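Local coordinates for uncharacterized protein (Bacteroides ovatus, PDB 4DQA) that is of unknown function but probably binds carbohydrate, combining an E-set-like N-terminal domain with a concanavalin A-like lectin/glucanase domain, at residues A[64-69]-A[130-135]; A[197-200]-A[204-207]; A[321-324]-A[329-332]. One frame throughout, in Å; residues are numbered along the deposited sequence. Where two conformers were deposited one is given.

Interaction 1: residues A[64-69]-A[130-135]; sequences TNYEML and YFFFSK
Tyr66 and Phe132 meet ring against ring. Phe132 brings its CD1-CE1 side over one face of the tyrosine. The closest pair is Phe132 CD1 and Tyr66 CE1, 3.3 Å apart. The ring centroids are 4.4 Å apart and the planes are turned by 42°, so the pair is oblique and neither a parallel stack nor a T-shape. The CE1 atom of Phe132 also lies 3.6 Å from Tyr66 CE2, so this side runs across the tyrosine face from CE1 to CE2. Tyr66 CG lies beside the backbone N (chi1 -64°), which sets the ring toward Phe132. A second, smaller contact joins Leu69 and Phe133. One methyl of the leucine, CD1, touches Phe133 CE1 at 3.8 Å, and the two side chains cross at about a right angle.

The residues that position these groups belong to the N-terminal domain. Strand 107-117 lies between the segments in the sheet. It pairs in parallel with strand 67-68 and antiparallel with strand 128-135. Val110 on it touches both Tyr66 and Phe132. Phe133 also meets the ring of Phe18, and Leu69 rests on Leu103. The carbonyl of Tyr66 accepts a hydrogen bond from Asn59 ND2, which ties the tyrosine to helix 52-62.

The contact is wholly apolar across the segments. It therefore depends on shape and on burial of aromatic and aliphatic carbon, reaching past the intervening strand.

Interaction 2: residues A[197-200]-A[204-207]; sequences GITP and LEVA
Thr199 and Glu205 face each other from backbones whose nearest CA atoms, those of these two residues, are 7.9 Å apart, too far for the segments to pair as neighbouring strands. The contact lies in the concanavalin A-like domain. Strand 203-208 is the middle strand of a small antiparallel sheet, between strands 187-190 and 212-213. The residues 199-200 form a weakly bonded strand just before it, and a short connection joins the two.

One side-chain pair bridges the gap. Thr199 OG1 donates a hydrogen bond to the carboxylate oxygen OE2 of Glu205, 2.7 Å long. The hydroxyl comes from above the carboxylate plane, 47° out of it. Glu205 can reach this far because its chain is extended, with CG anti to the backbone N (chi1 179°) and CD anti to CA (chi2 175°).

Both residues are buried, so the carboxylate needs polar partners, and it has them on both oxygens. OE1 forms a salt bridge with Arg190 NE, on strand 187-190. Both side chains also touch Arg213, on strand 212-213. Backbone bonds hold the two ends in place: Thr199 with Asp193, and Glu205 with Arg190. The threonine meets the acid group with carbon as well as with its hydroxyl: the methyl CG2 of Thr199 lies against the carboxylate, 3.7 Å from Glu205 CD.

Interaction 3: residues A[321-324]-A[329-332]; sequences SETQ and IKDA
Ile329, Glu322 and Lys330 bury the most surface here. Ile329 and Lys330 lie on the second strand of a tight beta hairpin (324-325 and 328-330), and Glu322 lies just before the first. Ile329 pairs with Gln324 as an antiparallel non-hydrogen-bonded pair, with CA atoms 4.4 Å apart. Their side chains run side by side on one face of the sheet. Ile329 CG1 touches Gln324 CG at 3.6 Å, and Ile329 CD1 reaches Gln324 CD beyond it. Gln324 NE2 is hydrogen-bonded to Ile343 O.

Lys330 supplies the backbone bond. Its N donates to Thr323 O at 2.9 Å, and the bond is nearly straight, 174° at the hydrogen. The lysine CD also lies 3.9 Å from Thr323 CG2. In the conformer given, NZ hydrogen-bonds Asn337 OD1. One water continues the pairing where the backbones part: it accepts from Thr323 N at 2.9 Å and donates to Lys330 O at 2.8 Å.

Glu322 meets the same carbonyl with carbon. Its CG is 3.2 Å from Lys330 O. A bend at chi2 (96°) lets CG lie there while the carboxylate turns to the backbone N-H groups of Lys317 (at OE2) and Leu318 (at OE1).

Strand 324-325 is the outermost strand of a five-stranded antiparallel sheet, and strand 328-330 separates it from strand 337-340. Strand 312-316 borders the contact as well: Tyr316 touches Glu322 and gives its hydroxyl to Ile329 O, while Tyr315 and Ala332 share a backbone hydrogen bond.

The three contacts are separate and follow one another along the chain. Interaction 1 belongs to the N-terminal domain, while interactions 2 and 3 lie in the lectin-like half. Interaction 1 is about 45 Å from interaction 2 and about 31 Å from interaction 3, centre to centre, and sits across the chain's centre from both. Interactions 2 and 3 are also about 31 Å apart between centres, with nearest atoms about 21 Å apart, and they lie at different sheets. Their chemistry differs: aromatic and aliphatic carbon in interaction 1, a buried carboxylate in interaction 2, hairpin backbone and water in interaction 3. None can be tied to a known carbohydrate site.

Interaction 1: residues A[64-69]-A[130-135]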
ATOM      1  N   THR A  64       9.920   3.775 -13.480  1.00 28.86           N
ATOM      2  CA  THR A  64       9.446   4.445 -12.276  1.00 24.75           C
ATOM      3  C   THR A  64       7.945   4.567 -12.357  1.00 27.49           C
ATOM      4  O   THR A  64       7.302   4.139 -13.328  1.00 31.19           O
ATOM      5  CB  THR A  64      10.096   5.808 -12.079  1.00 31.35           C
ATOM      6  OG1 THR A  64      10.047   6.547 -13.307  1.00 24.76           O
ATOM      7  CG2 THR A  64      11.522   5.648 -11.709  1.00 30.10           C
ATOM      8  N   ASN A  65       7.385   5.164 -11.318  1.00 27.10           N
ATOM      9  CA  ASN A  65       5.937   5.171 -11.176  0.50 27.05           C
ATOM     10  C   ASN A  65       5.418   6.539 -10.769  1.00 28.06           C
ATOM     11  O   ASN A  65       4.416   6.668 -10.070  1.00 30.81           O
ATOM     12  CB  ASN A  65       5.496   4.122 -10.152  0.50 35.00           C
ATOM     13  CG  ASN A  65       4.379   3.249 -10.674  0.50 46.06           C
ATOM     14  OD1 ASN A  65       4.501   2.023 -10.723  0.50 47.37           O
ATOM     15  ND2 ASN A  65       3.281   3.880 -11.093  0.50 45.20           N
ATOM     16  N   TYR A  66       6.086   7.582 -11.251  1.00 24.20           N
ATOM     17  CA  TYR A  66       5.656   8.929 -10.900  1.00 21.59           C
ATOM     18  C   TYR A  66       4.293   9.306 -11.484  1.00 22.49           C
ATOM     19  O   TYR A  66       3.975   9.012 -12.641  1.00 26.64           O
ATOM     20  CB  TYR A  66       6.700   9.974 -11.312  1.00 22.19           C
ATOM     21  CG  TYR A  66       8.002   9.812 -10.572  1.00 24.06           C
ATOM     22  CD1 TYR A  66       8.125  10.185  -9.230  1.00 25.59           C
ATOM     23  CD2 TYR A  66       9.107   9.266 -11.198  1.00 30.70           C
ATOM     24  CE1 TYR A  66       9.312  10.025  -8.559  1.00 36.15           C
ATOM     25  CE2 TYR A  66      10.295   9.099 -10.532  1.00 34.26           C
ATOM     26  CZ  TYR A  66      10.398   9.482  -9.214  1.00 41.20           C
ATOM     27  OH  TYR A  66      11.592   9.318  -8.554  1.00 44.77           O
ATOM     28  N   GLU A  67       3.495   9.962 -10.645  1.00 24.57           N
ATOM     29  CA  GLU A  67       2.203  10.510 -11.028  0.50 25.08           C
ATOM     30  C   GLU A  67       2.322  12.008 -11.287  1.00 20.84           C
ATOM     31  O   GLU A  67       2.921  12.716 -10.507  1.00 23.02           O
ATOM     32  CB  GLU A  67       1.209  10.288  -9.884  0.50 27.49           C
ATOM     33  CG  GLU A  67       0.590   8.904  -9.843  0.50 34.80           C
ATOM     34  CD  GLU A  67      -0.823   8.918 -10.374  0.50 44.75           C
ATOM     35  OE1 GLU A  67      -0.985   9.102 -11.596  0.50 44.07           O
ATOM     36  OE2 GLU A  67      -1.768   8.775  -9.569  0.50 52.76           O
HETATM   37  N   MSE A  68       1.735  12.480 -12.371  1.00 24.02           N
HETATM   38  CA  MSE A  68       1.724  13.877 -12.690  1.00 27.90           C
HETATM   39  C   MSE A  68       0.824  14.660 -11.739  1.00 27.24           C
HETATM   40  O   MSE A  68      -0.273  14.235 -11.416  1.00 29.66           O
HETATM   41  CB  MSE A  68       1.210  13.972 -14.120  1.00 39.07           C
HETATM   42  CG  MSE A  68       1.022  15.332 -14.605  1.00 46.30           C
HETATM   43 SE   MSE A  68       2.533  15.875 -15.656  0.75 39.86          SE
HETATM   44  CE  MSE A  68       1.804  17.500 -16.029  1.00 23.73           C
ATOM     45  N   LEU A  69       1.302  15.796 -11.263  1.00 25.25           N
ATOM     46  CA  LEU A  69       0.468  16.690 -10.476  1.00 29.13           C
ATOM     47  C   LEU A  69      -0.517  17.369 -11.423  1.00 31.17           C
ATOM     48  O   LEU A  69      -0.236  17.499 -12.607  1.00 33.18           O
ATOM     49  CB  LEU A  69       1.329  17.760  -9.814  1.00 29.04           C
ATOM     50  CG  LEU A  69       2.187  17.335  -8.630  1.00 31.32           C
ATOM     51  CD1 LEU A  69       3.063  18.478  -8.189  1.00 38.72           C
ATOM     52  CD2 LEU A  69       1.299  16.895  -7.504  1.00 32.21           C
ATOM     53  N   TYR A 130      12.556  18.580 -13.780  1.00 17.81           N
ATOM     54  CA  TYR A 130      11.655  17.650 -13.104  1.00 19.25           C
ATOM     55  C   TYR A 130      11.703  17.862 -11.601  1.00 17.65           C
ATOM     56  O   TYR A 130      12.772  17.836 -10.992  1.00 19.86           O
ATOM     57  CB  TYR A 130      12.036  16.202 -13.420  1.00 18.88           C
ATOM     58  CG  TYR A 130      11.996  15.835 -14.881  1.00 18.30           C
ATOM     59  CD1 TYR A 130      13.064  16.130 -15.725  1.00 21.66           C
ATOM     60  CD2 TYR A 130      10.910  15.173 -15.420  1.00 19.73           C
ATOM     61  CE1 TYR A 130      13.039  15.798 -17.047  1.00 19.65           C
ATOM     62  CE2 TYR A 130      10.887  14.821 -16.747  1.00 20.25           C
ATOM     63  CZ  TYR A 130      11.947  15.158 -17.566  1.00 18.72           C
ATOM     64  OH  TYR A 130      11.930  14.824 -18.915  1.00 21.58           O
ATOM     65  N   PHE A 131      10.552  18.146 -11.020  1.00 17.07           N
ATOM     66  CA  PHE A 131      10.444  18.331  -9.589  1.00 19.60           C
ATOM     67  C   PHE A 131       9.621  17.185  -9.026  1.00 20.92           C
ATOM     68  O   PHE A 131       8.490  16.982  -9.421  1.00 20.46           O
ATOM     69  CB  PHE A 131       9.787  19.674  -9.302  1.00 19.31           C
ATOM     70  CG  PHE A 131      10.576  20.835  -9.857  1.00 19.55           C
ATOM     71  CD1 PHE A 131      11.600  21.422  -9.110  1.00 21.56           C
ATOM     72  CD2 PHE A 131      10.347  21.281 -11.135  1.00 19.70           C
ATOM     73  CE1 PHE A 131      12.342  22.481  -9.636  1.00 24.07           C
ATOM     74  CE2 PHE A 131      11.090  22.340 -11.665  1.00 23.46           C
ATOM     75  CZ  PHE A 131      12.091  22.923 -10.917  1.00 26.11           C
ATOM     76  N   PHE A 132      10.222  16.435  -8.116  1.00 20.96           N
ATOM     77  CA  PHE A 132       9.611  15.227  -7.590  1.00 21.91           C
ATOM     78  C   PHE A 132       9.144  15.469  -6.160  1.00 22.96           C
ATOM     79  O   PHE A 132       9.793  16.171  -5.367  1.00 25.00           O
ATOM     80  CB  PHE A 132      10.610  14.084  -7.636  1.00 21.16           C
ATOM     81  CG  PHE A 132      11.039  13.720  -9.019  1.00 21.37           C
ATOM     82  CD1 PHE A 132      10.224  12.963  -9.827  1.00 25.92           C
ATOM     83  CD2 PHE A 132      12.264  14.123  -9.515  1.00 25.12           C
ATOM     84  CE1 PHE A 132      10.613  12.610 -11.094  1.00 29.17           C
ATOM     85  CE2 PHE A 132      12.661  13.777 -10.784  1.00 28.04           C
ATOM     86  CZ  PHE A 132      11.832  13.019 -11.584  1.00 23.33           C
ATOM     87  N   PHE A 133       7.990  14.894  -5.837  1.00 25.22           N
ATOM     88  CA  PHE A 133       7.380  15.080  -4.524  1.00 25.76           C
ATOM     89  C   PHE A 133       6.989  13.715  -3.993  1.00 28.37           C
ATOM     90  O   PHE A 133       6.259  12.965  -4.641  1.00 29.06           O
ATOM     91  CB  PHE A 133       6.150  15.975  -4.637  1.00 26.88           C
ATOM     92  CG  PHE A 133       6.432  17.298  -5.253  1.00 24.63           C
ATOM     93  CD1 PHE A 133       6.472  17.435  -6.642  1.00 30.38           C
ATOM     94  CD2 PHE A 133       6.694  18.412  -4.471  1.00 32.98           C
ATOM     95  CE1 PHE A 133       6.752  18.657  -7.223  1.00 34.90           C
ATOM     96  CE2 PHE A 133       6.977  19.634  -5.061  1.00 34.72           C
ATOM     97  CZ  PHE A 133       7.010  19.750  -6.431  1.00 35.88           C
ATOM     98  N   SER A 134       7.517  13.365  -2.828  1.00 26.80           N
ATOM     99  CA  SER A 134       7.178  12.096  -2.226  1.00 27.69           C
ATOM    100  C   SER A 134       6.173  12.348  -1.110  1.00 28.04           C
ATOM    101  O   SER A 134       6.260  13.340  -0.373  1.00 28.43           O
ATOM    102  CB  SER A 134       8.430  11.417  -1.692  1.00 35.72           C
ATOM    103  OG  SER A 134       9.183  12.303  -0.879  1.00 42.53           O
ATOM    104  N   LYS A 135       5.179  11.478  -1.016  1.00 31.30           N
ATOM    105  CA  LYS A 135       4.236  11.591   0.076  1.00 27.42           C
ATOM    106  C   LYS A 135       4.090  10.228   0.720  1.00 24.07           C
ATOM    107  O   LYS A 135       3.432   9.347   0.181  1.00 23.76           O
ATOM    108  CB  LYS A 135       2.897  12.114  -0.376  1.00 29.32           C
ATOM    109  CG  LYS A 135       2.080  12.594   0.810  1.00 33.42           C
ATOM    110  CD  LYS A 135       0.784  13.253   0.390  1.00 43.07           C
ATOM    111  CE  LYS A 135       0.004  13.731   1.604  1.00 43.01           C
ATOM    112  NZ  LYS A 135      -1.277  14.387   1.227  1.00 42.52           N
TER

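Interaction 2: residues A[197-200]-A[204-207]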
ATOM      1  N   GLY A 197       0.714 -31.286  19.829  1.00 30.28           N
ATOM      2  CA  GLY A 197       2.059 -31.783  20.072  1.00 38.81           C
ATOM      3  C   GLY A 197       2.939 -31.817  18.839  1.00 37.98           C
ATOM      4  O   GLY A 197       4.035 -32.376  18.886  1.00 44.73           O
ATOM      5  N   ILE A 198       2.473 -31.214  17.745  1.00 29.37           N
ATOM      6  CA  ILE A 198       3.231 -31.213  16.503  1.00 35.43           C
ATOM      7  C   ILE A 198       3.645 -29.799  16.112  1.00 27.59           C
ATOM      8  O   ILE A 198       4.812 -29.551  15.798  1.00 34.22           O
ATOM      9  CB  ILE A 198       2.420 -31.825  15.343  1.00 40.69           C
ATOM     10  CG1 ILE A 198       2.083 -33.286  15.636  1.00 50.66           C
ATOM     11  CG2 ILE A 198       3.206 -31.736  14.053  1.00 43.15           C
ATOM     12  CD1 ILE A 198       3.296 -34.151  15.823  1.00 55.53           C
ATOM     13  N   THR A 199       2.689 -28.871  16.127  1.00 23.71           N
ATOM     14  CA  THR A 199       2.943 -27.512  15.670  1.00 18.89           C
ATOM     15  C   THR A 199       3.165 -26.572  16.859  1.00 17.12           C
ATOM     16  O   THR A 199       2.249 -26.288  17.623  1.00 18.37           O
ATOM     17  CB  THR A 199       1.756 -27.012  14.847  1.00 17.37           C
ATOM     18  OG1 THR A 199       1.567 -27.898  13.740  1.00 21.25           O
ATOM     19  CG2 THR A 199       1.999 -25.605  14.339  1.00 18.19           C
ATOM     20  N   PRO A 200       4.391 -26.061  17.014  1.00 15.70           N
ATOM     21  CA  PRO A 200       4.694 -25.159  18.134  1.00 14.52           C
ATOM     22  C   PRO A 200       3.809 -23.932  18.138  1.00 14.92           C
ATOM     23  O   PRO A 200       3.336 -23.513  17.068  1.00 15.19           O
ATOM     24  CB  PRO A 200       6.169 -24.804  17.912  1.00 21.59           C
ATOM     25  CG  PRO A 200       6.693 -25.924  17.092  1.00 21.94           C
ATOM     26  CD  PRO A 200       5.574 -26.305  16.176  1.00 18.26           C
ATOM     27  N   LEU A 204       3.425 -20.375  12.274  1.00 13.67           N
ATOM     28  CA  LEU A 204       2.337 -20.188  11.327  1.00 14.92           C
ATOM     29  C   LEU A 204       1.976 -21.471  10.626  1.00 15.41           C
ATOM     30  O   LEU A 204       2.834 -22.250  10.226  1.00 18.25           O
ATOM     31  CB  LEU A 204       2.740 -19.219  10.231  1.00 20.07           C
ATOM     32  CG  LEU A 204       2.596 -17.751  10.461  1.00 24.10           C
ATOM     33  CD1 LEU A 204       3.280 -17.050   9.302  1.00 21.48           C
ATOM     34  CD2 LEU A 204       1.115 -17.362  10.522  1.00 16.60           C
ATOM     35  N   GLU A 205       0.692 -21.683  10.443  1.00 14.83           N
ATOM     36  CA  GLU A 205       0.172 -22.931   9.923  1.00 18.48           C
ATOM     37  C   GLU A 205      -1.126 -22.698   9.211  1.00 18.14           C
ATOM     38  O   GLU A 205      -1.938 -21.874   9.631  1.00 16.94           O
ATOM     39  CB  GLU A 205      -0.065 -23.916  11.078  1.00 19.87           C
ATOM     40  CG  GLU A 205      -0.638 -25.255  10.685  1.00 22.95           C
ATOM     41  CD  GLU A 205      -0.732 -26.216  11.866  1.00 20.17           C
ATOM     42  OE1 GLU A 205      -1.410 -25.882  12.880  1.00 20.67           O
ATOM     43  OE2 GLU A 205      -0.131 -27.313  11.788  1.00 25.94           O
ATOM     44  N   VAL A 206      -1.325 -23.424   8.112  1.00 17.00           N
ATOM     45  CA  VAL A 206      -2.636 -23.541   7.515  1.00 15.96           C
ATOM     46  C   VAL A 206      -3.245 -24.903   7.826  1.00 17.53           C
ATOM     47  O   VAL A 206      -2.575 -25.928   7.776  1.00 19.65           O
ATOM     48  CB  VAL A 206      -2.609 -23.236   6.012  1.00 18.74           C
ATOM     49  CG1 VAL A 206      -1.704 -24.159   5.283  1.00 22.68           C
ATOM     50  CG2 VAL A 206      -3.999 -23.348   5.441  1.00 20.52           C
ATOM     51  N   ALA A 207      -4.515 -24.899   8.208  1.00 17.54           N
ATOM     52  CA  ALA A 207      -5.196 -26.116   8.620  1.00 18.57           C
ATOM     53  C   ALA A 207      -6.595 -26.193   8.041  1.00 19.05           C
ATOM     54  O   ALA A 207      -7.106 -25.218   7.510  1.00 19.62           O
ATOM     55  CB  ALA A 207      -5.243 -26.185  10.164  1.00 20.78           C
TER

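Interaction 3: residues A[321-324]-A[329-332]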
ATOM      1  N   SER A 321     -11.105   3.835   9.904  1.00 13.73           N
ATOM      2  CA  SER A 321     -11.924   4.276   8.777  1.00 13.14           C
ATOM      3  C   SER A 321     -13.136   3.384   8.502  1.00 14.55           C
ATOM      4  O   SER A 321     -14.015   3.804   7.739  1.00 15.86           O
ATOM      5  CB  SER A 321     -11.072   4.393   7.512  1.00 15.02           C
ATOM      6  OG  SER A 321     -10.543   3.161   7.065  1.00 15.13           O
ATOM      7  N   GLU A 322     -13.229   2.209   9.114  1.00 13.32           N
ATOM      8  CA  GLU A 322     -14.440   1.399   8.969  1.00 13.82           C
ATOM      9  C   GLU A 322     -15.512   1.811   9.945  1.00 14.88           C
ATOM     10  O   GLU A 322     -15.262   2.139  11.103  1.00 15.36           O
ATOM     11  CB  GLU A 322     -14.179  -0.096   9.139  1.00 13.46           C
ATOM     12  CG  GLU A 322     -13.519  -0.750   7.923  1.00 13.85           C
ATOM     13  CD  GLU A 322     -12.008  -0.872   7.989  1.00 15.27           C
ATOM     14  OE1 GLU A 322     -11.436  -1.006   9.089  1.00 13.97           O
ATOM     15  OE2 GLU A 322     -11.420  -0.853   6.893  1.00 14.17           O
ATOM     16  N   THR A 323     -16.727   1.771   9.446  1.00 13.25           N
ATOM     17  CA  THR A 323     -17.895   1.987  10.260  1.00 12.97           C
ATOM     18  C   THR A 323     -18.198   0.791  11.131  1.00 13.55           C
ATOM     19  O   THR A 323     -18.399  -0.316  10.624  1.00 14.42           O
ATOM     20  CB  THR A 323     -19.095   2.247   9.346  1.00 14.09           C
ATOM     21  OG1 THR A 323     -18.906   3.497   8.670  1.00 20.75           O
ATOM     22  CG2 THR A 323     -20.394   2.276  10.125  1.00 16.81           C
ATOM     23  N   GLN A 324     -18.256   1.019  12.437  1.00 12.39           N
ATOM     24  CA  GLN A 324     -18.778   0.069  13.410  1.00 11.74           C
ATOM     25  C   GLN A 324     -20.013   0.636  14.050  1.00 12.75           C
ATOM     26  O   GLN A 324     -19.994   1.747  14.591  1.00 13.76           O
ATOM     27  CB  GLN A 324     -17.735  -0.220  14.497  1.00 12.96           C
ATOM     28  CG  GLN A 324     -16.521  -0.937  13.951  1.00 11.88           C
ATOM     29  CD  GLN A 324     -15.581  -1.436  15.042  1.00 12.47           C
ATOM     30  OE1 GLN A 324     -15.945  -2.304  15.843  1.00 13.56           O
ATOM     31  NE2 GLN A 324     -14.346  -0.931  15.025  1.00 11.95           N
ATOM     32  N   ILE A 329     -19.293  -4.539  11.791  1.00 12.60           N
ATOM     33  CA  ILE A 329     -18.162  -3.766  11.270  1.00 11.95           C
ATOM     34  C   ILE A 329     -18.202  -3.924   9.742  1.00 13.34           C
ATOM     35  O   ILE A 329     -18.093  -5.053   9.201  1.00 13.16           O
ATOM     36  CB  ILE A 329     -16.791  -4.143  11.886  1.00 11.87           C
ATOM     37  CG1 ILE A 329     -15.686  -3.278  11.291  1.00 12.28           C
ATOM     38  CG2 ILE A 329     -16.479  -5.635  11.735  1.00 13.83           C
ATOM     39  CD1 ILE A 329     -14.326  -3.437  12.022  1.00 15.63           C
ATOM     40  N   LYS A 330     -18.398  -2.801   9.052  1.00 13.82           N
ATOM     41  CA  LYS A 330     -18.550  -2.806   7.605  0.50 12.43           C
ATOM     42  C   LYS A 330     -17.186  -2.711   6.954  1.00 12.46           C
ATOM     43  O   LYS A 330     -16.415  -1.820   7.263  1.00 13.50           O
ATOM     44  CB  LYS A 330     -19.409  -1.624   7.176  0.50 14.40           C
ATOM     45  CG  LYS A 330     -20.727  -1.569   7.916  0.50 18.12           C
ATOM     46  CD  LYS A 330     -21.586  -0.388   7.470  0.50 25.23           C
ATOM     47  CE  LYS A 330     -21.928  -0.457   5.992  0.50 28.47           C
ATOM     48  NZ  LYS A 330     -22.957  -1.493   5.699  0.50 32.42           N
ATOM     49  N   ASP A 331     -16.895  -3.643   6.051  1.00 12.97           N
ATOM     50  CA  ASP A 331     -15.577  -3.643   5.446  1.00 11.35           C
ATOM     51  C   ASP A 331     -15.439  -2.529   4.408  1.00 12.50           C
ATOM     52  O   ASP A 331     -16.417  -1.846   4.029  1.00 14.47           O
ATOM     53  CB  ASP A 331     -15.252  -5.019   4.864  1.00 13.00           C
ATOM     54  CG  ASP A 331     -15.602  -5.128   3.416  1.00 16.59           C
ATOM     55  OD1 ASP A 331     -16.765  -4.800   3.060  1.00 15.29           O
ATOM     56  OD2 ASP A 331     -14.721  -5.548   2.614  1.00 13.43           O
ATOM     57  N   ALA A 332     -14.199  -2.340   3.973  1.00 12.45           N
ATOM     58  CA  ALA A 332     -13.817  -1.258   3.063  1.00 11.94           C
ATOM     59  C   ALA A 332     -14.307  -1.435   1.643  1.00 13.10           C
ATOM     60  O   ALA A 332     -14.522  -0.439   0.961  1.00 15.36           O
ATOM     61  CB  ALA A 332     -12.325  -1.099   3.082  1.00 13.95           C
TER
HETATM   62  O   HOH W   1     -16.753   0.865   6.662  1.00 17.37           O